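Long-range contacts in manganese lipoxygenase (Gaeumannomyces graminis, PDB 5FX8), which oxygenates linoleic and alpha-linolenic acids at a manganese centre, giving 11S- and 13R-hydroperoxides and converting the 11S products to the 13R form: residues G228-A233 with Y501-T506; L495-L500 with A521-E526; A233-F238 with K253-V258. All blocks are in the same frame, centred on the assembly; numbering follows the deposited sequence.

The three contacts form a connected region at one end of the lipoxygenase, away from the manganese site. Contact 1 lies between the others. Its centre is about 11 Å from that of contact 2 and about 12 Å from that of contact 3. Two probable backbone hydrogen bonds join contacts 1 and 2: Tyr230 N to Leu500 O and Tyr501 N to Trp522 O, each 2.8 Å. Contacts 1 and 3 share Ala233, and Ala232 and Ile504 pack on Val256. Contacts 2 and 3 do not touch. All three lie along helix 268-305, which further on carries the manganese ligands His290 and His294.

Contact 1: G228-A233 with Y501-T506; sequences GRYAAA and YAPIPT
Tyr230 lays one face of its ring on the backbone between Ala502 and Pro503. Pro503 N sits 3.6 Å above the ring plane, over its centre. Ala502 C lies toward the rim, 3.3 Å from Tyr230 CD1. The proline ring runs alongside the tyrosine, and its CG makes a CH-pi contact 4.0 Å from the centroid of the Tyr230 ring. Tyr501 meets Arg229 in another way. The two side chains lie side by side and point the same way. Tyr501 CE2 is over the centre of one guanidinium face, 3.5 Å from Arg229 CZ. The planes are turned 42° apart, so this is not a parallel stack. A bend at chi2 (-60°) brings the guanidinium back to the tyrosine, although Arg229 CB points away. Ile504 closes the other end with its ethyl branch. Its CG1 is 3.7 Å from Ala231 O, and its CD1 touches Ala232 CB at 4.3 Å. The contact thus joins the loop leading into strand 235-241 to the long loop before helix 526-539. Helix 268-305 packs against both: Met277 touches Ile504, and Asn280 touches Ala231.

Contact 2: L495-L500 with A521-E526; sequences LHPAAL and AWLPNE
This is a buried, mainly apolar contact between two parts of the same long loop, which links helix 485-490 to helix 526-539 in the lipoxygenase fold. The loop goes out after 495-500 and returns through 521-526. The returning part ends in a helix N-cap: Asn525 stands just before helix 526-539, and its OD1 caps a backbone N of that helix. Two prolines and a leucine make the side-chain touches, while Leu500 and Trp522 bury the most surface where the backbones meet. Pro497 is directed at the other segment, and its ring touches both Leu523 and Pro524. The Pro497 and Leu523 side chains cross at a slant, with Pro497 CG 3.9 Å from Leu523 CD2. Leu523 CB points away from 495-500. Its CG stands beside its own backbone N (chi1 -70°), and one methyl, CD2, comes back against CB and CG of the proline. Pro524 adds its ring carbon CD, 4.1 Å from Pro497 CB. Helix 268-305 packs on this contact too: Ile276 touches Pro497, Met277 touches Leu500 and Leu273 touches Trp522. Gln532 of helix 526-539 holds the outgoing part by bonding to His496 O and Ala498 N. The indole NE1 of Trp522 is satisfied by Pro503 O. At the far end from the prolines the two backbones themselves meet, Leu500 beside Trp522, with their CA atoms 5.1 Å apart. There Leu500 makes a CA-H...O contact, its CA 3.4 Å from Trp522 O with an angle of 138° at the hydrogen.

Contact 3: A233-F238 with K253-V258; sequences ACQGLF and KTNVGV
The unusual feature is how the pairing of Ala233-Gln235 with Lys253-Asn255 goes out of step. Gln235 and Lys253 form a regular antiparallel hydrogen-bonded pair. Gln235 N reaches Lys253 O at 2.9 Å, and Lys253 N reaches Gln235 O at 3.0 Å. A regular continuation would next join Ala233 N to Asn255 O. Instead Ala233 N bonds to Thr254 O at 2.8 Å, one residue early. The chain leaves the extended form at Thr254, whose backbone is helical, and turns on through Asn255, whose phi is positive (62°). This is consistent with the early bond.

Lys253 O has a second partner. Cys234 makes a CA-H...O contact to it, with CA 3.2 Å from the oxygen. Asn255 CB points at the other segment and packs against Ala233, the two CB atoms 4.1 Å apart. Its side chain also crosses that of Gln235 at about a right angle, with the amide planes 64° apart. Val256 adds an apolar touch, its CG1 4.2 Å from Ala233 CB. The turn is held from within by Thr254 OG1, which accepts from Val256 N at 3.2 Å in a nearly straight bond (174°). This is an ST turn.

Cys234 N is held by Asn281 of helix 268-305, and Met277 of that helix touches both Cys234 and Thr254. Strand 212-216 pairs with 235-241 on the edge away from 246-253. Gln235 and Lys253 lie on the same face of the sheet, and both touch Phe188. The arrangement is the open end of a beta hairpin, strands 235-241 and 246-253 of an antiparallel sheet, finished by an ST turn where the second strand leaves its partner.

Contact 1: G228-A233 with Y501-T506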
# COMPACT_ATOMS: atom_id res chain seq x y z
N GLY A 228 5.64 -0.14 29.45
CA GLY A 228 4.26 0.23 29.30
C GLY A 228 3.49 -0.56 28.25
O GLY A 228 2.29 -0.36 28.11
N ARG A 229 4.18 -1.46 27.52
CA ARG A 229 3.63 -2.35 26.52
C ARG A 229 3.82 -3.79 26.94
O ARG A 229 4.76 -4.15 27.65
CB ARG A 229 4.30 -2.18 25.17
CG ARG A 229 4.34 -0.76 24.72
CD ARG A 229 2.97 -0.13 24.57
NE ARG A 229 3.06 1.22 24.08
CZ ARG A 229 3.02 2.30 24.88
NH1 ARG A 229 2.93 2.23 26.20
NH2 ARG A 229 3.09 3.50 24.36
N TYR A 230 2.93 -4.63 26.44
CA TYR A 230 2.95 -6.03 26.79
C TYR A 230 2.61 -6.84 25.55
O TYR A 230 2.09 -6.30 24.57
CB TYR A 230 1.99 -6.30 27.93
CG TYR A 230 2.16 -5.35 29.07
CD1 TYR A 230 1.51 -4.13 29.08
CD2 TYR A 230 2.97 -5.68 30.14
CE1 TYR A 230 1.67 -3.26 30.12
CE2 TYR A 230 3.12 -4.84 31.20
CZ TYR A 230 2.48 -3.63 31.19
OH TYR A 230 2.65 -2.78 32.26
N ALA A 231 2.90 -8.14 25.60
CA ALA A 231 2.68 -9.00 24.44
C ALA A 231 2.86 -10.45 24.86
O ALA A 231 3.61 -10.74 25.79
CB ALA A 231 3.65 -8.66 23.31
N ALA A 232 2.19 -11.36 24.14
CA ALA A 232 2.31 -12.78 24.40
C ALA A 232 3.17 -13.42 23.32
O ALA A 232 3.91 -12.73 22.62
CB ALA A 232 0.91 -13.42 24.50
N ALA A 233 3.09 -14.74 23.19
CA ALA A 233 3.73 -15.45 22.09
C ALA A 233 2.79 -16.61 21.71
O ALA A 233 3.06 -17.79 21.90
CB ALA A 233 5.13 -15.92 22.46
N TYR A 501 -1.66 -2.91 26.34
CA TYR A 501 -1.38 -1.86 27.29
C TYR A 501 -1.61 -2.30 28.73
O TYR A 501 -1.56 -1.48 29.64
CB TYR A 501 -2.22 -0.62 26.95
CG TYR A 501 -1.76 0.06 25.67
CD1 TYR A 501 -2.24 -0.35 24.44
CD2 TYR A 501 -0.81 1.10 25.69
CE1 TYR A 501 -1.84 0.23 23.29
CE2 TYR A 501 -0.40 1.69 24.52
CZ TYR A 501 -0.92 1.23 23.33
OH TYR A 501 -0.55 1.76 22.13
N ALA A 502 -1.81 -3.59 28.96
CA ALA A 502 -1.96 -4.11 30.30
C ALA A 502 -1.28 -5.46 30.34
O ALA A 502 -1.22 -6.15 29.32
CB ALA A 502 -3.44 -4.23 30.70
N PRO A 503 -0.74 -5.86 31.48
CA PRO A 503 0.05 -7.09 31.54
C PRO A 503 -0.76 -8.31 31.20
O PRO A 503 -1.96 -8.39 31.47
CB PRO A 503 0.52 -7.13 33.00
CG PRO A 503 0.47 -5.75 33.43
CD PRO A 503 -0.69 -5.12 32.75
N ILE A 504 -0.07 -9.30 30.64
CA ILE A 504 -0.70 -10.57 30.29
C ILE A 504 -1.26 -11.20 31.55
O ILE A 504 -0.51 -11.42 32.51
CB ILE A 504 0.32 -11.52 29.64
CG1 ILE A 504 0.87 -10.94 28.34
CG2 ILE A 504 -0.29 -12.89 29.44
CD1 ILE A 504 -0.17 -10.52 27.42
N PRO A 505 -2.55 -11.54 31.58
CA PRO A 505 -3.14 -12.12 32.80
C PRO A 505 -2.40 -13.34 33.33
O PRO A 505 -1.72 -14.06 32.60
CB PRO A 505 -4.56 -12.50 32.35
CG PRO A 505 -4.85 -11.57 31.19
CD PRO A 505 -3.54 -11.38 30.50
N THR A 506 -2.53 -13.54 34.64
CA THR A 506 -1.97 -14.69 35.34
C THR A 506 -3.03 -15.67 35.85
O THR A 506 -2.66 -16.71 36.39
CB THR A 506 -1.10 -14.24 36.51
OG1 THR A 506 -1.85 -13.39 37.39
CG2 THR A 506 0.08 -13.49 36.01

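Contact 2: L495-L500 with A521-E526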
# COMPACT_ATOMS: atom_id res chain seq x y z
N LEU A 495 -10.30 -5.66 17.85
CA LEU A 495 -9.82 -7.03 17.78
C LEU A 495 -8.34 -7.13 17.41
O LEU A 495 -7.71 -8.14 17.71
CB LEU A 495 -10.66 -7.82 16.78
CG LEU A 495 -11.62 -8.81 17.45
CD1 LEU A 495 -10.84 -9.87 18.14
CD2 LEU A 495 -12.52 -8.14 18.48
N HIS A 496 -7.77 -6.11 16.77
CA HIS A 496 -6.40 -6.19 16.27
C HIS A 496 -5.56 -5.00 16.71
O HIS A 496 -5.25 -4.13 15.89
CB HIS A 496 -6.38 -6.23 14.75
CG HIS A 496 -7.19 -7.33 14.17
ND1 HIS A 496 -8.49 -7.15 13.73
CD2 HIS A 496 -6.89 -8.63 13.92
CE1 HIS A 496 -8.94 -8.28 13.25
NE2 HIS A 496 -7.99 -9.20 13.35
N PRO A 497 -5.11 -4.97 17.96
CA PRO A 497 -4.29 -3.85 18.43
C PRO A 497 -2.80 -4.02 18.14
O PRO A 497 -2.22 -5.09 18.29
CB PRO A 497 -4.55 -3.85 19.93
CG PRO A 497 -4.79 -5.24 20.25
CD PRO A 497 -5.43 -5.90 19.05
N ALA A 498 -2.18 -2.92 17.71
CA ALA A 498 -0.75 -2.94 17.49
C ALA A 498 0.02 -3.22 18.78
O ALA A 498 1.09 -3.84 18.74
CB ALA A 498 -0.30 -1.62 16.90
N ALA A 499 -0.49 -2.80 19.93
CA ALA A 499 0.18 -3.06 21.19
C ALA A 499 -0.84 -3.42 22.26
O ALA A 499 -2.00 -3.03 22.18
CB ALA A 499 1.00 -1.85 21.64
N LEU A 500 -0.39 -4.14 23.28
CA LEU A 500 -1.21 -4.38 24.47
C LEU A 500 -0.72 -3.50 25.61
O LEU A 500 0.49 -3.36 25.83
CB LEU A 500 -1.16 -5.84 24.88
CG LEU A 500 -1.41 -6.87 23.78
CD1 LEU A 500 -1.42 -8.25 24.39
CD2 LEU A 500 -2.72 -6.60 23.07
N ALA A 521 -8.61 -2.12 29.29
CA ALA A 521 -7.31 -1.84 29.86
C ALA A 521 -6.19 -2.41 29.02
O ALA A 521 -5.06 -1.94 29.09
CB ALA A 521 -7.22 -2.37 31.28
N TRP A 522 -6.47 -3.44 28.24
CA TRP A 522 -5.41 -3.98 27.40
C TRP A 522 -5.31 -3.21 26.10
O TRP A 522 -4.27 -3.25 25.45
CB TRP A 522 -5.66 -5.46 27.16
CG TRP A 522 -5.29 -6.35 28.36
CD1 TRP A 522 -4.10 -6.99 28.56
CD2 TRP A 522 -6.11 -6.67 29.50
NE1 TRP A 522 -4.13 -7.69 29.74
CE2 TRP A 522 -5.34 -7.50 30.34
CE3 TRP A 522 -7.41 -6.33 29.89
CZ2 TRP A 522 -5.84 -8.00 31.55
CZ3 TRP A 522 -7.90 -6.84 31.10
CH2 TRP A 522 -7.12 -7.65 31.90
N LEU A 523 -6.29 -2.49 25.76
CA LEU A 523 -6.41 -1.90 24.45
C LEU A 523 -5.91 -0.46 24.47
O LEU A 523 -5.81 0.15 25.52
CB LEU A 523 -7.88 -1.95 24.00
CG LEU A 523 -8.42 -3.33 23.68
CD1 LEU A 523 -9.85 -3.23 23.29
CD2 LEU A 523 -7.63 -3.87 22.52
N PRO A 524 -5.59 0.12 23.32
CA PRO A 524 -5.16 1.52 23.33
C PRO A 524 -6.26 2.46 23.79
O PRO A 524 -7.45 2.16 23.69
CB PRO A 524 -4.79 1.77 21.87
CG PRO A 524 -5.54 0.74 21.11
CD PRO A 524 -5.48 -0.46 21.97
N ASN A 525 -5.85 3.61 24.29
CA ASN A 525 -6.82 4.64 24.62
C ASN A 525 -7.21 5.39 23.35
O ASN A 525 -6.77 5.07 22.25
CB ASN A 525 -6.25 5.57 25.68
CG ASN A 525 -5.06 6.33 25.20
OD1 ASN A 525 -5.02 6.82 24.09
ND2 ASN A 525 -4.06 6.44 26.05
N GLU A 526 -8.03 6.42 23.48
CA GLU A 526 -8.56 7.10 22.31
C GLU A 526 -7.46 7.63 21.40
O GLU A 526 -7.49 7.46 20.19
CB GLU A 526 -9.50 8.23 22.74
CG GLU A 526 -10.72 7.77 23.51
CD GLU A 526 -10.44 7.35 24.95
OE1 GLU A 526 -9.30 7.50 25.44
OE2 GLU A 526 -11.38 6.87 25.61

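Contact 3: A233-F238 with K253-V258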
# COMPACT_ATOMS: atom_id res chain seq x y z
N ALA A 233 3.09 -14.74 23.19
CA ALA A 233 3.73 -15.45 22.09
C ALA A 233 2.79 -16.61 21.71
O ALA A 233 3.06 -17.79 21.90
CB ALA A 233 5.13 -15.92 22.46
N CYS A 234 1.64 -16.26 21.15
CA CYS A 234 0.54 -17.20 21.09
C CYS A 234 0.78 -18.31 20.08
O CYS A 234 1.36 -18.10 19.01
CB CYS A 234 -0.76 -16.49 20.75
SG CYS A 234 -1.35 -15.51 22.11
N GLN A 235 0.34 -19.50 20.44
CA GLN A 235 0.13 -20.58 19.50
C GLN A 235 -1.37 -20.77 19.44
O GLN A 235 -2.01 -20.88 20.48
CB GLN A 235 0.81 -21.86 19.95
CG GLN A 235 2.28 -21.78 20.02
CD GLN A 235 2.87 -23.07 20.46
OE1 GLN A 235 3.68 -23.66 19.75
NE2 GLN A 235 2.46 -23.54 21.62
N GLY A 236 -1.92 -20.75 18.24
CA GLY A 236 -3.34 -20.97 18.03
C GLY A 236 -3.55 -22.32 17.37
O GLY A 236 -2.89 -22.66 16.39
N LEU A 237 -4.47 -23.09 17.94
CA LEU A 237 -4.87 -24.38 17.40
C LEU A 237 -6.25 -24.24 16.80
O LEU A 237 -7.17 -23.72 17.44
CB LEU A 237 -4.88 -25.43 18.50
CG LEU A 237 -4.73 -26.89 18.13
CD1 LEU A 237 -3.49 -27.10 17.33
CD2 LEU A 237 -4.63 -27.63 19.43
N PHE A 238 -6.39 -24.68 15.55
CA PHE A 238 -7.64 -24.59 14.83
C PHE A 238 -8.02 -25.97 14.32
O PHE A 238 -7.18 -26.85 14.20
CB PHE A 238 -7.54 -23.61 13.70
CG PHE A 238 -7.11 -22.26 14.13
CD1 PHE A 238 -5.78 -21.97 14.33
CD2 PHE A 238 -8.04 -21.26 14.30
CE1 PHE A 238 -5.40 -20.72 14.70
CE2 PHE A 238 -7.66 -20.02 14.68
CZ PHE A 238 -6.35 -19.74 14.88
N LYS A 253 -2.68 -20.72 23.36
CA LYS A 253 -1.71 -20.80 24.44
C LYS A 253 -0.76 -19.60 24.35
O LYS A 253 -0.13 -19.40 23.31
CB LYS A 253 -0.93 -22.11 24.36
CG LYS A 253 -0.26 -22.49 25.63
CD LYS A 253 0.73 -23.57 25.42
CE LYS A 253 1.29 -24.02 26.73
NZ LYS A 253 2.49 -24.80 26.48
N THR A 254 -0.63 -18.85 25.44
CA THR A 254 0.09 -17.58 25.40
C THR A 254 1.59 -17.76 25.33
O THR A 254 2.29 -16.89 24.80
CB THR A 254 -0.18 -16.75 26.64
OG1 THR A 254 0.54 -17.34 27.72
CG2 THR A 254 -1.66 -16.71 26.94
N ASN A 255 2.12 -18.83 25.92
CA ASN A 255 3.55 -19.10 25.96
C ASN A 255 4.35 -18.04 26.68
O ASN A 255 5.54 -17.91 26.43
CB ASN A 255 4.14 -19.26 24.56
CG ASN A 255 3.66 -20.48 23.87
OD1 ASN A 255 3.20 -20.41 22.74
ND2 ASN A 255 3.76 -21.63 24.53
N VAL A 256 3.73 -17.25 27.55
CA VAL A 256 4.43 -16.27 28.37
C VAL A 256 3.83 -16.26 29.76
O VAL A 256 2.66 -16.58 29.96
CB VAL A 256 4.39 -14.84 27.76
CG1 VAL A 256 5.14 -14.80 26.50
CG2 VAL A 256 2.97 -14.39 27.53
N GLY A 257 4.66 -15.90 30.74
CA GLY A 257 4.18 -15.75 32.09
C GLY A 257 3.80 -17.09 32.66
O GLY A 257 4.56 -18.06 32.62
N VAL A 258 2.59 -17.17 33.19
CA VAL A 258 2.13 -18.44 33.72
C VAL A 258 1.69 -19.40 32.63
O VAL A 258 1.44 -20.57 32.93
CB VAL A 258 0.99 -18.18 34.71
CG1 VAL A 258 1.46 -17.21 35.80
CG2 VAL A 258 -0.18 -17.64 33.97